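PDB 4WED: ABC transporter, periplasmic solute-binding protein from Rhizobium meliloti, which probably captures a peptide or nickel-containing solute in the periplasm and hands it to an ABC importer. Local coordinates for residues R283-P286 with L287-P290; L345-A349 with G350-S354; S387-K390 with E391-I394. One frame throughout, in Å; residues are numbered along the deposited sequence.

Interaction 1. Residues R283-P286 with L287-P290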
ATOM      1  N   ARG A 283      14.744 -14.668 -21.244  1.00 78.61           N
ATOM      2  CA  ARG A 283      14.460 -16.093 -21.346  1.00 77.86           C
ATOM      3  C   ARG A 283      13.605 -16.507 -22.547  1.00 74.78           C
ATOM      4  O   ARG A 283      13.865 -17.513 -23.182  1.00 79.17           O
ATOM      5  CB  ARG A 283      13.788 -16.568 -20.067  1.00 77.28           C
ATOM      6  CG  ARG A 283      13.671 -18.068 -19.938  1.00 80.19           C
ATOM      7  CD  ARG A 283      12.961 -18.426 -18.653  1.00 81.58           C
ATOM      8  NE  ARG A 283      12.885 -19.859 -18.447  1.00 82.90           N
ATOM      9  CZ  ARG A 283      11.749 -20.533 -18.351  1.00 83.62           C
ATOM     10  NH1 ARG A 283      11.764 -21.838 -18.160  1.00 88.38           N
ATOM     11  NH2 ARG A 283      10.596 -19.905 -18.453  1.00 78.27           N
ATOM     12  N   ALA A 284      12.585 -15.717 -22.841  1.00 68.67           N
ATOM     13  CA  ALA A 284      11.617 -15.999 -23.867  1.00 68.41           C
ATOM     14  C   ALA A 284      11.882 -15.087 -25.076  1.00 69.45           C
ATOM     15  O   ALA A 284      11.429 -13.941 -25.126  1.00 66.31           O
ATOM     16  CB  ALA A 284      10.227 -15.737 -23.317  1.00 63.52           C
ATOM     17  N   GLU A 285      12.592 -15.604 -26.061  1.00 72.93           N
ATOM     18  CA  GLU A 285      12.960 -14.800 -27.236  1.00 78.40           C
ATOM     19  C   GLU A 285      11.775 -14.037 -27.903  1.00 71.88           C
ATOM     20  O   GLU A 285      11.976 -12.958 -28.451  1.00 67.99           O
ATOM     21  CB  GLU A 285      13.666 -15.696 -28.249  1.00 91.44           C
ATOM     22  CG  GLU A 285      14.808 -15.064 -29.033  1.00102.53           C
ATOM     23  CD  GLU A 285      15.248 -15.969 -30.178  1.00114.82           C
ATOM     24  OE1 GLU A 285      15.301 -17.203 -29.979  1.00125.65           O
ATOM     25  OE2 GLU A 285      15.522 -15.466 -31.286  1.00120.88           O
ATOM     26  N   PRO A 286      10.534 -14.580 -27.842  1.00 70.04           N
ATOM     27  CA  PRO A 286       9.388 -13.822 -28.388  1.00 67.26           C
ATOM     28  C   PRO A 286       8.972 -12.536 -27.633  1.00 67.04           C
ATOM     29  O   PRO A 286       8.328 -11.648 -28.199  1.00 66.23           O
ATOM     30  CB  PRO A 286       8.245 -14.851 -28.357  1.00 67.17           C
ATOM     31  CG  PRO A 286       8.931 -16.197 -28.417  1.00 68.64           C
ATOM     32  CD  PRO A 286      10.179 -16.004 -27.608  1.00 70.59           C
ATOM     33  N   LEU A 287       9.339 -12.410 -26.371  1.00 67.91           N
ATOM     34  CA  LEU A 287       8.900 -11.281 -25.618  1.00 62.87           C
ATOM     35  C   LEU A 287       9.831 -10.129 -25.847  1.00 64.52           C
ATOM     36  O   LEU A 287       9.567  -9.044 -25.357  1.00 65.82           O
ATOM     37  CB  LEU A 287       8.889 -11.642 -24.156  1.00 65.17           C
ATOM     38  CG  LEU A 287       7.891 -12.724 -23.833  1.00 66.44           C
ATOM     39  CD1 LEU A 287       7.994 -13.069 -22.351  1.00 68.18           C
ATOM     40  CD2 LEU A 287       6.475 -12.281 -24.222  1.00 66.06           C
ATOM     41  N   LYS A 288      10.937 -10.362 -26.550  1.00 67.18           N
ATOM     42  CA  LYS A 288      11.832  -9.263 -26.934  1.00 71.91           C
ATOM     43  C   LYS A 288      11.148  -8.370 -27.941  1.00 72.09           C
ATOM     44  O   LYS A 288      11.445  -7.194 -28.038  1.00 78.56           O
ATOM     45  CB  LYS A 288      13.138  -9.764 -27.552  1.00 76.59           C
ATOM     46  CG  LYS A 288      13.915 -10.725 -26.677  1.00 79.77           C
ATOM     47  CD  LYS A 288      15.369 -10.801 -27.083  1.00 85.93           C
ATOM     48  CE  LYS A 288      16.119 -11.823 -26.248  1.00 88.29           C
ATOM     49  NZ  LYS A 288      17.456 -12.048 -26.846  1.00 93.53           N
ATOM     50  N   ASP A 289      10.252  -8.946 -28.722  1.00 70.89           N
ATOM     51  CA  ASP A 289       9.470  -8.183 -29.646  1.00 70.75           C
ATOM     52  C   ASP A 289       8.330  -7.476 -28.905  1.00 65.99           C
ATOM     53  O   ASP A 289       7.368  -8.102 -28.536  1.00 64.94           O
ATOM     54  CB  ASP A 289       8.911  -9.113 -30.714  1.00 72.72           C
ATOM     55  CG  ASP A 289       8.224  -8.360 -31.826  1.00 75.29           C
ATOM     56  OD1 ASP A 289       7.711  -7.254 -31.543  1.00 75.86           O
ATOM     57  OD2 ASP A 289       8.196  -8.870 -32.973  1.00 79.01           O
ATOM     58  N   PRO A 290       8.416  -6.155 -28.728  1.00 66.89           N
ATOM     59  CA  PRO A 290       7.383  -5.430 -27.987  1.00 65.31           C
ATOM     60  C   PRO A 290       5.962  -5.513 -28.518  1.00 66.20           C
ATOM     61  O   PRO A 290       5.026  -5.278 -27.748  1.00 62.93           O
ATOM     62  CB  PRO A 290       7.861  -3.977 -28.055  1.00 69.50           C
ATOM     63  CG  PRO A 290       8.845  -3.943 -29.167  1.00 72.15           C
ATOM     64  CD  PRO A 290       9.530  -5.262 -29.078  1.00 70.84           C
TER
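L287 N approaches the flat carbonyl of A284 from above the carbonyl plane, 37° out of it. The hydrogen bond from L287 N to A284 O is well formed (2.9 Å, N-H...O angle 161°), and it closes a turn with E285 and P286 at its two corners. The two turns that follow are held more loosely. K288 N reaches E285 O and D289 N reaches P286 O in weak hydrogen bonds only, each 3.4 Å long.

Side chains fill in around this backbone. CD1 of L287 lies against CB of A284 at 3.6 Å, an apolar contact; CG of L287 stands beside its own backbone N (chi1 -64°), a torsion that agrees with CD1 being directed toward A284. K288 runs past the carbonyl of E285, its CG 3.4 Å from E285 O. Its chain then continues extended; E285 OE2 and K288 NZ remain 5.9 Å apart, opposite charges near each other without a contact.

D289 ends the turns as the N-cap of helix 290-299: its OD1 accepts the backbone N-H of Q291, and R293 of the same helix turns back to L287 O. A284 and L287 pack on L366, and P286 on L364, so the loop between strand 274-279 and helix 290-299 is seated against strand 362-370.

Interaction 2. Residues L345-A349 with G350-S354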
ATOM      1  N   LEU A 345      -1.366  -7.983 -34.443  1.00 64.26           N
ATOM      2  CA  LEU A 345       0.015  -7.699 -34.016  1.00 64.17           C
ATOM      3  C   LEU A 345       0.862  -8.928 -34.215  1.00 63.96           C
ATOM      4  O   LEU A 345       1.902  -8.877 -34.856  1.00 66.18           O
ATOM      5  CB  LEU A 345       0.082  -7.309 -32.548  1.00 63.19           C
ATOM      6  CG  LEU A 345      -0.486  -5.925 -32.302  1.00 67.37           C
ATOM      7  CD1 LEU A 345      -0.828  -5.699 -30.845  1.00 65.86           C
ATOM      8  CD2 LEU A 345       0.505  -4.878 -32.785  1.00 71.47           C
ATOM      9  N   LEU A 346       0.410 -10.051 -33.687  1.00 61.90           N
ATOM     10  CA  LEU A 346       1.205 -11.255 -33.823  1.00 61.73           C
ATOM     11  C   LEU A 346       1.535 -11.585 -35.262  1.00 62.68           C
ATOM     12  O   LEU A 346       2.657 -11.999 -35.577  1.00 67.33           O
ATOM     13  CB  LEU A 346       0.489 -12.423 -33.177  1.00 63.30           C
ATOM     14  CG  LEU A 346       0.384 -12.266 -31.675  1.00 60.74           C
ATOM     15  CD1 LEU A 346      -0.501 -13.333 -31.095  1.00 57.60           C
ATOM     16  CD2 LEU A 346       1.760 -12.266 -31.025  1.00 63.07           C
ATOM     17  N   GLU A 347       0.560 -11.413 -36.135  1.00 65.03           N
ATOM     18  CA  GLU A 347       0.777 -11.625 -37.572  1.00 71.80           C
ATOM     19  C   GLU A 347       1.792 -10.629 -38.184  1.00 70.18           C
ATOM     20  O   GLU A 347       2.700 -11.030 -38.890  1.00 68.94           O
ATOM     21  CB  GLU A 347      -0.554 -11.580 -38.341  1.00 74.90           C
ATOM     22  CG  GLU A 347      -0.570 -12.517 -39.552  1.00 83.43           C
ATOM     23  CD  GLU A 347      -1.849 -13.354 -39.662  1.00 91.80           C
ATOM     24  OE1 GLU A 347      -2.754 -12.868 -40.393  1.00 94.46           O
ATOM     25  OE2 GLU A 347      -1.960 -14.463 -39.028  1.00 83.10           O
ATOM     26  N   LYS A 348       1.641  -9.344 -37.911  1.00 71.16           N
ATOM     27  CA  LYS A 348       2.644  -8.368 -38.336  1.00 76.60           C
ATOM     28  C   LYS A 348       4.048  -8.789 -37.835  1.00 73.17           C
ATOM     29  O   LYS A 348       5.028  -8.689 -38.557  1.00 72.02           O
ATOM     30  CB  LYS A 348       2.285  -6.964 -37.829  1.00 82.75           C
ATOM     31  CG  LYS A 348       1.057  -6.339 -38.481  1.00 90.22           C
ATOM     32  CD  LYS A 348       0.552  -5.125 -37.703  1.00 93.62           C
ATOM     33  CE  LYS A 348      -0.879  -4.738 -38.092  1.00 96.69           C
ATOM     34  NZ  LYS A 348      -1.589  -4.040 -36.964  1.00 91.91           N
ATOM     35  N   ALA A 349       4.134  -9.277 -36.596  1.00 68.76           N
ATOM     36  CA  ALA A 349       5.415  -9.728 -36.036  1.00 66.95           C
ATOM     37  C   ALA A 349       5.889 -11.048 -36.630  1.00 65.96           C
ATOM     38  O   ALA A 349       6.959 -11.489 -36.298  1.00 66.30           O
ATOM     39  CB  ALA A 349       5.335  -9.859 -34.528  1.00 63.57           C
ATOM     40  N   GLY A 350       5.078 -11.681 -37.476  1.00 65.87           N
ATOM     41  CA  GLY A 350       5.439 -12.941 -38.140  1.00 66.02           C
ATOM     42  C   GLY A 350       5.066 -14.223 -37.415  1.00 64.71           C
ATOM     43  O   GLY A 350       5.608 -15.256 -37.726  1.00 63.50           O
ATOM     44  N   TRP A 351       4.179 -14.161 -36.423  1.00 64.41           N
ATOM     45  CA  TRP A 351       3.630 -15.372 -35.823  1.00 62.57           C
ATOM     46  C   TRP A 351       2.313 -15.697 -36.511  1.00 62.74           C
ATOM     47  O   TRP A 351       1.331 -14.957 -36.390  1.00 63.28           O
ATOM     48  CB  TRP A 351       3.459 -15.203 -34.320  1.00 62.97           C
ATOM     49  CG  TRP A 351       4.784 -14.972 -33.671  1.00 61.99           C
ATOM     50  CD1 TRP A 351       5.395 -13.778 -33.498  1.00 60.36           C
ATOM     51  CD2 TRP A 351       5.691 -15.973 -33.160  1.00 63.66           C
ATOM     52  NE1 TRP A 351       6.611 -13.950 -32.907  1.00 62.33           N
ATOM     53  CE2 TRP A 351       6.820 -15.285 -32.667  1.00 61.46           C
ATOM     54  CE3 TRP A 351       5.642 -17.380 -33.050  1.00 60.19           C
ATOM     55  CZ2 TRP A 351       7.906 -15.938 -32.084  1.00 59.08           C
ATOM     56  CZ3 TRP A 351       6.718 -18.036 -32.486  1.00 62.00           C
ATOM     57  CH2 TRP A 351       7.849 -17.309 -32.006  1.00 64.65           C
ATOM     58  N   THR A 352       2.317 -16.764 -37.305  1.00 61.44           N
ATOM     59  CA  THR A 352       1.107 -17.186 -37.989  1.00 60.57           C
ATOM     60  C   THR A 352       0.795 -18.649 -37.716  1.00 61.61           C
ATOM     61  O   THR A 352       1.694 -19.462 -37.473  1.00 64.46           O
ATOM     62  CB  THR A 352       1.239 -17.008 -39.482  1.00 61.22           C
ATOM     63  OG1 THR A 352       2.374 -17.745 -39.924  1.00 61.65           O
ATOM     64  CG2 THR A 352       1.394 -15.559 -39.828  1.00 61.84           C
ATOM     65  N   GLY A 353      -0.494 -18.963 -37.752  1.00 64.86           N
ATOM     66  CA  GLY A 353      -0.983 -20.317 -37.589  1.00 63.82           C
ATOM     67  C   GLY A 353      -2.272 -20.326 -36.797  1.00 65.60           C
ATOM     68  O   GLY A 353      -2.674 -19.307 -36.193  1.00 65.24           O
ATOM     69  N   SER A 354      -2.927 -21.488 -36.827  1.00 67.08           N
ATOM     70  CA  SER A 354      -4.141 -21.752 -36.053  1.00 65.21           C
ATOM     71  C   SER A 354      -4.229 -23.240 -35.763  1.00 65.42           C
ATOM     72  O   SER A 354      -4.081 -24.034 -36.696  1.00 63.19           O
ATOM     73  CB  SER A 354      -5.392 -21.344 -36.827  1.00 67.45           C
ATOM     74  OG  SER A 354      -6.418 -20.994 -35.918  1.00 67.68           O
TER
HETATM   75  O   HOH W   1      -2.910 -16.912 -38.992  1.00 66.90           O
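W351 N donates to L346 O at 2.8 Å with an N-H...O angle of 155°, reaching back five positions across the end of helix 339-348. G350 N gives the second bond, to E347 O, again 2.8 Å long. Outside these segments, R357 NH1 forms a salt bridge with E347 OE2 and a hydrogen bond with W351 O, tying the last turn of the helix to the chain that leaves it. A water adds to this link: it donates to E347 OE2 at 2.6 Å and accepts a weak hydrogen bond from G353 N.

The two backbone bonds, with the positive phi of G350 (90°), define a Schellman motif at the C-terminal end of the helix.

Two packing contacts adjoin the motif. W351 brings the edge of its indole to L346 O, which lies close to the ring plane, while its CD1 approaches A349 CB at 4.1 Å. The bend of E347 at chi2 (134°) brings the end of the side chain round toward T352, although it sets out away from it. There the side chain crosses that of T352 at about a right angle, with E347 CG and OE2 each 3.6 Å from T352 CG2. L346 and W351 both continue onto L364 of strand 362-370, and L346 also lies on A295 of helix 290-299.

Interaction 3. Residues S387-K390 with E391-I394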
ATOM      1  N   SER A 387      -6.397 -19.568 -21.455  1.00 67.51           N
ATOM      2  CA  SER A 387      -7.576 -19.742 -22.284  1.00 70.16           C
ATOM      3  C   SER A 387      -7.763 -18.541 -23.246  1.00 73.12           C
ATOM      4  O   SER A 387      -8.176 -18.709 -24.396  1.00 72.04           O
ATOM      5  CB  SER A 387      -8.787 -19.931 -21.366  1.00 72.41           C
ATOM      6  OG  SER A 387      -9.981 -19.744 -22.077  1.00 80.72           O
ATOM      7  N   GLU A 388      -7.459 -17.338 -22.763  1.00 65.38           N
ATOM      8  CA  GLU A 388      -7.534 -16.142 -23.563  1.00 66.19           C
ATOM      9  C   GLU A 388      -6.398 -16.027 -24.574  1.00 64.21           C
ATOM     10  O   GLU A 388      -6.617 -15.544 -25.675  1.00 64.42           O
ATOM     11  CB  GLU A 388      -7.529 -14.930 -22.651  1.00 69.73           C
ATOM     12  CG  GLU A 388      -8.853 -14.772 -21.938  1.00 73.15           C
ATOM     13  CD  GLU A 388      -8.798 -13.745 -20.838  1.00 78.56           C
ATOM     14  OE1 GLU A 388      -7.685 -13.225 -20.582  1.00 81.52           O
ATOM     15  OE2 GLU A 388      -9.859 -13.448 -20.237  1.00 85.93           O
HETATM   16  N   MSE A 389      -5.197 -16.448 -24.178  1.00 59.27           N
HETATM   17  CA  MSE A 389      -4.034 -16.572 -25.068  1.00 56.10           C
HETATM   18  C   MSE A 389      -4.243 -17.586 -26.163  1.00 58.43           C
HETATM   19  O   MSE A 389      -3.842 -17.416 -27.323  1.00 59.13           O
HETATM   20  CB  MSE A 389      -2.900 -17.050 -24.178  1.00 60.03           C
HETATM   21  CG  MSE A 389      -2.472 -16.011 -23.144  1.00 63.79           C
HETATM   22 SE   MSE A 389      -2.006 -14.340 -24.075  1.00 92.75          SE
HETATM   23  CE  MSE A 389      -3.716 -13.330 -24.122  1.00 85.89           C
ATOM     24  N   LYS A 390      -4.910 -18.660 -25.810  1.00 59.53           N
ATOM     25  CA  LYS A 390      -5.213 -19.652 -26.775  1.00 66.24           C
ATOM     26  C   LYS A 390      -5.988 -18.981 -27.899  1.00 67.99           C
ATOM     27  O   LYS A 390      -5.662 -19.188 -29.058  1.00 66.29           O
ATOM     28  CB  LYS A 390      -5.981 -20.798 -26.116  1.00 73.61           C
ATOM     29  CG  LYS A 390      -6.681 -21.750 -27.081  1.00 79.03           C
ATOM     30  CD  LYS A 390      -5.802 -22.916 -27.489  1.00 80.45           C
ATOM     31  CE  LYS A 390      -6.580 -23.823 -28.418  1.00 81.53           C
ATOM     32  NZ  LYS A 390      -6.341 -25.249 -28.118  1.00 86.86           N
ATOM     33  N   GLU A 391      -6.974 -18.145 -27.563  1.00 71.37           N
ATOM     34  CA  GLU A 391      -7.834 -17.508 -28.578  1.00 68.22           C
ATOM     35  C   GLU A 391      -7.058 -16.621 -29.548  1.00 67.55           C
ATOM     36  O   GLU A 391      -7.466 -16.491 -30.680  1.00 69.23           O
ATOM     37  CB  GLU A 391      -8.967 -16.702 -27.926  1.00 70.53           C
ATOM     38  CG  GLU A 391     -10.151 -17.559 -27.458  1.00 80.70           C
ATOM     39  CD  GLU A 391     -11.071 -16.854 -26.452  1.00 86.20           C
ATOM     40  OE1 GLU A 391     -10.558 -16.299 -25.450  1.00 94.68           O
ATOM     41  OE2 GLU A 391     -12.308 -16.860 -26.641  1.00 87.21           O
ATOM     42  N   VAL A 392      -5.951 -16.006 -29.111  1.00 67.63           N
ATOM     43  CA  VAL A 392      -5.094 -15.200 -30.012  1.00 64.46           C
ATOM     44  C   VAL A 392      -3.939 -15.977 -30.630  1.00 66.10           C
ATOM     45  O   VAL A 392      -3.174 -15.415 -31.418  1.00 71.03           O
ATOM     46  CB  VAL A 392      -4.509 -13.960 -29.321  1.00 66.72           C
ATOM     47  CG1 VAL A 392      -5.630 -13.113 -28.772  1.00 73.73           C
ATOM     48  CG2 VAL A 392      -3.522 -14.307 -28.200  1.00 66.70           C
ATOM     49  N   GLY A 393      -3.809 -17.251 -30.260  1.00 64.63           N
ATOM     50  CA  GLY A 393      -2.816 -18.159 -30.831  1.00 61.74           C
ATOM     51  C   GLY A 393      -1.563 -18.385 -29.993  1.00 60.70           C
ATOM     52  O   GLY A 393      -0.568 -18.880 -30.501  1.00 57.86           O
ATOM     53  N   ILE A 394      -1.585 -17.997 -28.720  1.00 57.47           N
ATOM     54  CA  ILE A 394      -0.458 -18.228 -27.842  1.00 58.71           C
ATOM     55  C   ILE A 394      -0.741 -19.430 -26.967  1.00 59.90           C
ATOM     56  O   ILE A 394      -1.838 -19.554 -26.433  1.00 60.94           O
ATOM     57  CB  ILE A 394      -0.220 -16.994 -26.946  1.00 65.47           C
ATOM     58  CG1 ILE A 394       0.481 -15.906 -27.783  1.00 66.69           C
ATOM     59  CG2 ILE A 394       0.589 -17.385 -25.703  1.00 60.40           C
ATOM     60  CD1 ILE A 394       0.174 -14.496 -27.380  1.00 67.21           C
TER
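M389, a selenomethionine, lies alongside I394 with both side chains pointing the same way: its CB is 3.8 Å from I394 CG2, and further out its SE comes within 4.0 Å of I394 CD1. Bends at chi2 (-55°) and chi3 (91°) bring M389 CE to 4.2 Å from CG2 of V392, which also lies alongside. That CG2 branch sits between the backbone N and the carbonyl carbon of its own residue, where it presses on M389 O at 3.2 Å.

The same oxygen accepts a hydrogen bond from I394 N at 2.7 Å and a weak one from V392 N. G393 N binds K390 O at 2.9 Å. Together with the positive phi of G393, the I394 and G393 bonds make a Schellman motif, closing helix 378-392 of the beta-alpha-beta unit between strands 362-370 and 395-400.

One turn back, E391 N reaches S387 O only weakly. The E391 side chain passes that of E388 on a slant, with E391 OE1 3.6 Å from E388 CA and the carboxylate planes 19° apart. E388 OE2 and E391 OE1 are 6.0 Å apart, so the like charges do not touch; E388 OE1 accepts from D301 N, and R337 makes a long, weak ion pair with E391. V392 packs on A339 and A342 of helix 339-348, while R357 reaches V392 O and pairs its backbone with G393.

Overall arrangement
All three contacts lie on the same side of the chain's centre, yet differ in burial. Interaction 3 is the most buried, whereas interactions 1 and 2 each mix buried and exposed residues. Chemically, interaction 1 precedes a helix and ends in a carboxylate N-cap, while interactions 2 and 3 finish helices with glycine-based Schellman motifs. Interaction 2 joins its neighbours: P286 CG meets W351 CZ2 at 3.8 Å, and L346 CD1 meets I394 CD1 at 4.0 Å. Interactions 1 and 3 do not touch, their nearest atoms being about 7 Å apart. R357 serves both helix ends, and strand 362-370 underlies interactions 1 and 2.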